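Local coordinates for DNA topoisomerase I-like protein (Leishmania donovani, PDB 2B9S) that forms the small subunit of a heterodimeric type IB DNA topoisomerase, which probably relaxes supercoiled DNA by transient nicking and religation of one strand, at residues 26-31 with 41-46. Residues are numbered along the deposited sequence; the frame is centred on the assembly and turned at random.
With nucleotides of chain C.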
ATOM      1  N   ARG E  26      14.765   6.377  14.376  1.00 35.52           N
ATOM      2  CA  ARG E  26      15.666   6.736  15.467  1.00 35.11           C
ATOM      3  C   ARG E  26      16.771   5.693  15.664  1.00 36.45           C
ATOM      4  O   ARG E  26      17.838   6.011  16.196  1.00 37.66           O
ATOM      5  CB  ARG E  26      14.879   6.916  16.771  1.00 33.90           C
ATOM      6  CG  ARG E  26      13.866   8.031  16.741  1.00 34.09           C
ATOM      7  CD  ARG E  26      12.975   8.060  17.971  1.00 33.57           C
ATOM      8  NE  ARG E  26      12.045   6.934  18.015  1.00 35.01           N
ATOM      9  CZ  ARG E  26      11.001   6.836  18.842  1.00 34.84           C
ATOM     10  NH1 ARG E  26      10.728   7.813  19.686  1.00 35.88           N
ATOM     11  NH2 ARG E  26      10.214   5.769  18.814  1.00 32.12           N
ATOM     12  N   ILE E  27      16.515   4.447  15.263  1.00 37.10           N
ATOM     13  CA  ILE E  27      17.555   3.406  15.289  1.00 37.91           C
ATOM     14  C   ILE E  27      18.633   3.731  14.245  1.00 39.48           C
ATOM     15  O   ILE E  27      19.823   3.729  14.548  1.00 40.78           O
ATOM     16  CB  ILE E  27      16.978   1.977  15.059  1.00 38.18           C
ATOM     17  CG1 ILE E  27      15.910   1.631  16.107  1.00 37.42           C
ATOM     18  CG2 ILE E  27      18.103   0.924  15.027  1.00 37.16           C
ATOM     19  CD1 ILE E  27      15.213   0.304  15.857  1.00 37.38           C
ATOM     20  N   ILE E  28      18.198   4.033  13.021  1.00 40.73           N
ATOM     21  CA  ILE E  28      19.082   4.432  11.936  1.00 40.77           C
ATOM     22  C   ILE E  28      19.853   5.731  12.247  1.00 42.59           C
ATOM     23  O   ILE E  28      21.081   5.779  12.111  1.00 42.50           O
ATOM     24  CB  ILE E  28      18.291   4.539  10.608  1.00 39.92           C
ATOM     25  CG1 ILE E  28      17.910   3.135  10.134  1.00 39.86           C
ATOM     26  CG2 ILE E  28      19.089   5.254   9.531  1.00 37.21           C
ATOM     27  CD1 ILE E  28      16.850   3.110   9.068  1.00 40.75           C
ATOM     28  N   CYS E  29      19.131   6.766  12.669  1.00 43.46           N
ATOM     29  CA  CYS E  29      19.735   8.053  13.036  1.00 44.78           C
ATOM     30  C   CYS E  29      20.776   8.000  14.174  1.00 45.72           C
ATOM     31  O   CYS E  29      21.827   8.626  14.042  1.00 46.18           O
ATOM     32  CB  CYS E  29      18.650   9.093  13.314  1.00 44.65           C
ATOM     33  SG  CYS E  29      17.737   9.540  11.812  1.00 44.19           S
ATOM     34  N   SER E  30      20.493   7.264  15.257  1.00 46.01           N
ATOM     35  CA  SER E  30      21.482   7.007  16.338  1.00 47.62           C
ATOM     36  C   SER E  30      22.795   6.411  15.860  1.00 48.87           C
ATOM     37  O   SER E  30      23.881   6.896  16.209  1.00 49.44           O
ATOM     38  CB  SER E  30      20.933   6.051  17.392  1.00 47.52           C
ATOM     39  OG  SER E  30      20.740   6.701  18.626  1.00 46.86           O
ATOM     40  N   TRP E  31      22.681   5.338  15.080  1.00 47.93           N
ATOM     41  CA  TRP E  31      23.832   4.596  14.618  1.00 46.79           C
ATOM     42  C   TRP E  31      24.633   5.425  13.615  1.00 49.49           C
ATOM     43  O   TRP E  31      25.865   5.375  13.609  1.00 52.07           O
ATOM     44  CB  TRP E  31      23.388   3.237  14.052  1.00 40.92           C
ATOM     45  CG  TRP E  31      24.474   2.446  13.379  1.00 38.76           C
ATOM     46  CD1 TRP E  31      25.219   1.429  13.923  1.00 38.40           C
ATOM     47  CD2 TRP E  31      24.924   2.589  12.024  1.00 37.42           C
ATOM     48  NE1 TRP E  31      26.111   0.942  12.990  1.00 37.36           N
ATOM     49  CE2 TRP E  31      25.949   1.635  11.819  1.00 36.48           C
ATOM     50  CE3 TRP E  31      24.563   3.435  10.967  1.00 37.72           C
ATOM     51  CZ2 TRP E  31      26.610   1.501  10.605  1.00 37.93           C
ATOM     52  CZ3 TRP E  31      25.235   3.310   9.757  1.00 38.87           C
ATOM     53  CH2 TRP E  31      26.249   2.348   9.586  1.00 38.55           C
ATOM     54  N   LYS E  41      23.226   9.450   2.979  1.00 49.89           N
ATOM     55  CA  LYS E  41      23.620   8.225   2.264  1.00 49.64           C
ATOM     56  C   LYS E  41      22.732   7.011   2.635  1.00 49.19           C
ATOM     57  O   LYS E  41      22.960   5.880   2.169  1.00 49.04           O
ATOM     58  CB  LYS E  41      25.121   7.922   2.493  1.00 49.08           C
ATOM     59  N   ILE E  42      21.722   7.270   3.470  1.00 47.81           N
ATOM     60  CA  ILE E  42      20.759   6.261   3.930  1.00 45.55           C
ATOM     61  C   ILE E  42      19.307   6.719   3.662  1.00 45.05           C
ATOM     62  O   ILE E  42      18.520   5.974   3.070  1.00 46.01           O
ATOM     63  CB  ILE E  42      20.979   5.913   5.423  1.00 45.26           C
ATOM     64  CG1 ILE E  42      22.324   5.193   5.611  1.00 44.76           C
ATOM     65  CG2 ILE E  42      19.839   5.052   5.958  1.00 45.50           C
ATOM     66  CD1 ILE E  42      22.916   5.336   7.004  1.00 44.66           C
ATOM     67  N   PHE E  43      18.970   7.941   4.091  1.00 43.36           N
ATOM     68  CA  PHE E  43      17.686   8.566   3.777  1.00 41.74           C
ATOM     69  C   PHE E  43      17.863   9.623   2.709  1.00 41.81           C
ATOM     70  O   PHE E  43      18.697  10.520   2.851  1.00 43.80           O
ATOM     71  CB  PHE E  43      17.054   9.231   5.001  1.00 39.84           C
ATOM     72  CG  PHE E  43      16.679   8.278   6.116  1.00 40.04           C
ATOM     73  CD1 PHE E  43      16.634   8.729   7.427  1.00 39.23           C
ATOM     74  CD2 PHE E  43      16.336   6.946   5.858  1.00 40.12           C
ATOM     75  CE1 PHE E  43      16.266   7.875   8.459  1.00 39.23           C
ATOM     76  CE2 PHE E  43      15.974   6.081   6.892  1.00 38.11           C
ATOM     77  CZ  PHE E  43      15.942   6.543   8.185  1.00 38.89           C
ATOM     78  N   SER E  44      17.082   9.517   1.635  1.00 41.07           N
ATOM     79  CA  SER E  44      17.002  10.570   0.634  1.00 40.61           C
ATOM     80  C   SER E  44      16.420  11.838   1.264  1.00 40.65           C
ATOM     81  O   SER E  44      15.956  11.813   2.404  1.00 41.88           O
ATOM     82  CB  SER E  44      16.142  10.121  -0.546  1.00 41.00           C
ATOM     83  OG  SER E  44      14.762  10.129  -0.204  1.00 42.45           O
ATOM     84  N   ALA E  45      16.463  12.941   0.519  1.00 41.05           N
ATOM     85  CA  ALA E  45      15.865  14.219   0.920  1.00 41.46           C
ATOM     86  C   ALA E  45      14.413  14.093   1.400  1.00 41.27           C
ATOM     87  O   ALA E  45      14.037  14.667   2.416  1.00 41.64           O
ATOM     88  CB  ALA E  45      15.926  15.185  -0.242  1.00 42.95           C
ATOM     89  N   THR E  46      13.610  13.355   0.641  1.00 41.46           N
ATOM     90  CA  THR E  46      12.184  13.174   0.915  1.00 42.45           C
ATOM     91  C   THR E  46      11.919  12.348   2.182  1.00 40.81           C
ATOM     92  O   THR E  46      11.049  12.702   2.965  1.00 42.50           O
ATOM     93  CB  THR E  46      11.454  12.601  -0.328  1.00 42.84           C
ATOM     94  OG1 THR E  46      11.217  13.665  -1.256  1.00 44.88           O
ATOM     95  CG2 THR E  46      10.133  11.993   0.030  1.00 44.84           C
TER
ATOM     96  P    DT C   9      13.614  11.656  -3.171  1.00 49.09           P
ATOM     97  OP1  DT C   9      14.085  13.028  -2.851  1.00 49.84           O
ATOM     98  OP2  DT C   9      13.372  10.694  -2.064  1.00 48.84           O
ATOM     99  O5'  DT C   9      12.286  11.774  -4.070  1.00 47.06           O
ATOM    100  C5'  DT C   9      12.362  12.091  -5.459  1.00 43.85           C
ATOM    101  C4'  DT C   9      11.057  11.787  -6.177  1.00 41.93           C
ATOM    102  O4'  DT C   9      11.058  10.406  -6.622  1.00 40.32           O
ATOM    103  C3'  DT C   9       9.776  11.971  -5.363  1.00 42.12           C
ATOM    104  O3'  DT C   9       8.948  12.943  -6.045  1.00 43.90           O
ATOM    105  C2'  DT C   9       9.189  10.548  -5.212  1.00 39.68           C
ATOM    106  C1'  DT C   9       9.796   9.797  -6.382  1.00 35.38           C
ATOM    107  N1   DT C   9      10.009   8.308  -6.237  1.00 31.97           N
ATOM    108  C2   DT C   9       9.532   7.473  -7.241  1.00 30.19           C
ATOM    109  O2   DT C   9       8.941   7.868  -8.245  1.00 30.48           O
ATOM    110  N3   DT C   9       9.790   6.139  -7.038  1.00 28.03           N
ATOM    111  C4   DT C   9      10.457   5.578  -5.962  1.00 30.48           C
ATOM    112  O4   DT C   9      10.631   4.375  -5.892  1.00 31.25           O
ATOM    113  C5   DT C   9      10.925   6.491  -4.936  1.00 29.71           C
ATOM    114  C6   DT C   9      10.684   7.797  -5.123  1.00 31.85           C
TER
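In the small subunit of this type IB topoisomerase, a buried apolar contact joins I28, C29 and W31 of helix 25-34 to I42 and F43, in the loop that leads into the DNA-contacting helix 45-50. The outer rim of the F43 ring points at the helix, and I28 closes on it with both branches: CG2 and CD1 each lie 3.7 Å from F43 CZ. I28 CG2, anti to the backbone N, also reaches I42, its distance to I42 CG2 being 3.7 Å, and is thereby shared by both residues. Beside it, C29 makes a sulfur-aromatic contact at the ring edge; SG is 4.0 Å from F43 CE1, and the line to it from the ring centroid runs 75° off the normal. At the other end I42 runs at about a right angle to W31, its CD1 meeting the indole edge 4.1 Å from W31 CZ3. The next residues turn to the DNA. S44 OG, at the N-cap of helix 45-50, lies 2.4 Å from OP2 of DT9 of chain C, too short for the details of the bond to be trusted, while T46 OG1 makes a weak bond to OP1 of the same phosphate. The large subunit covers helix 25-34 further, with its L394 against I27 and I28 and its F398 stacked on W31; within the chain, A57, beyond helix 45-50, packs against C29.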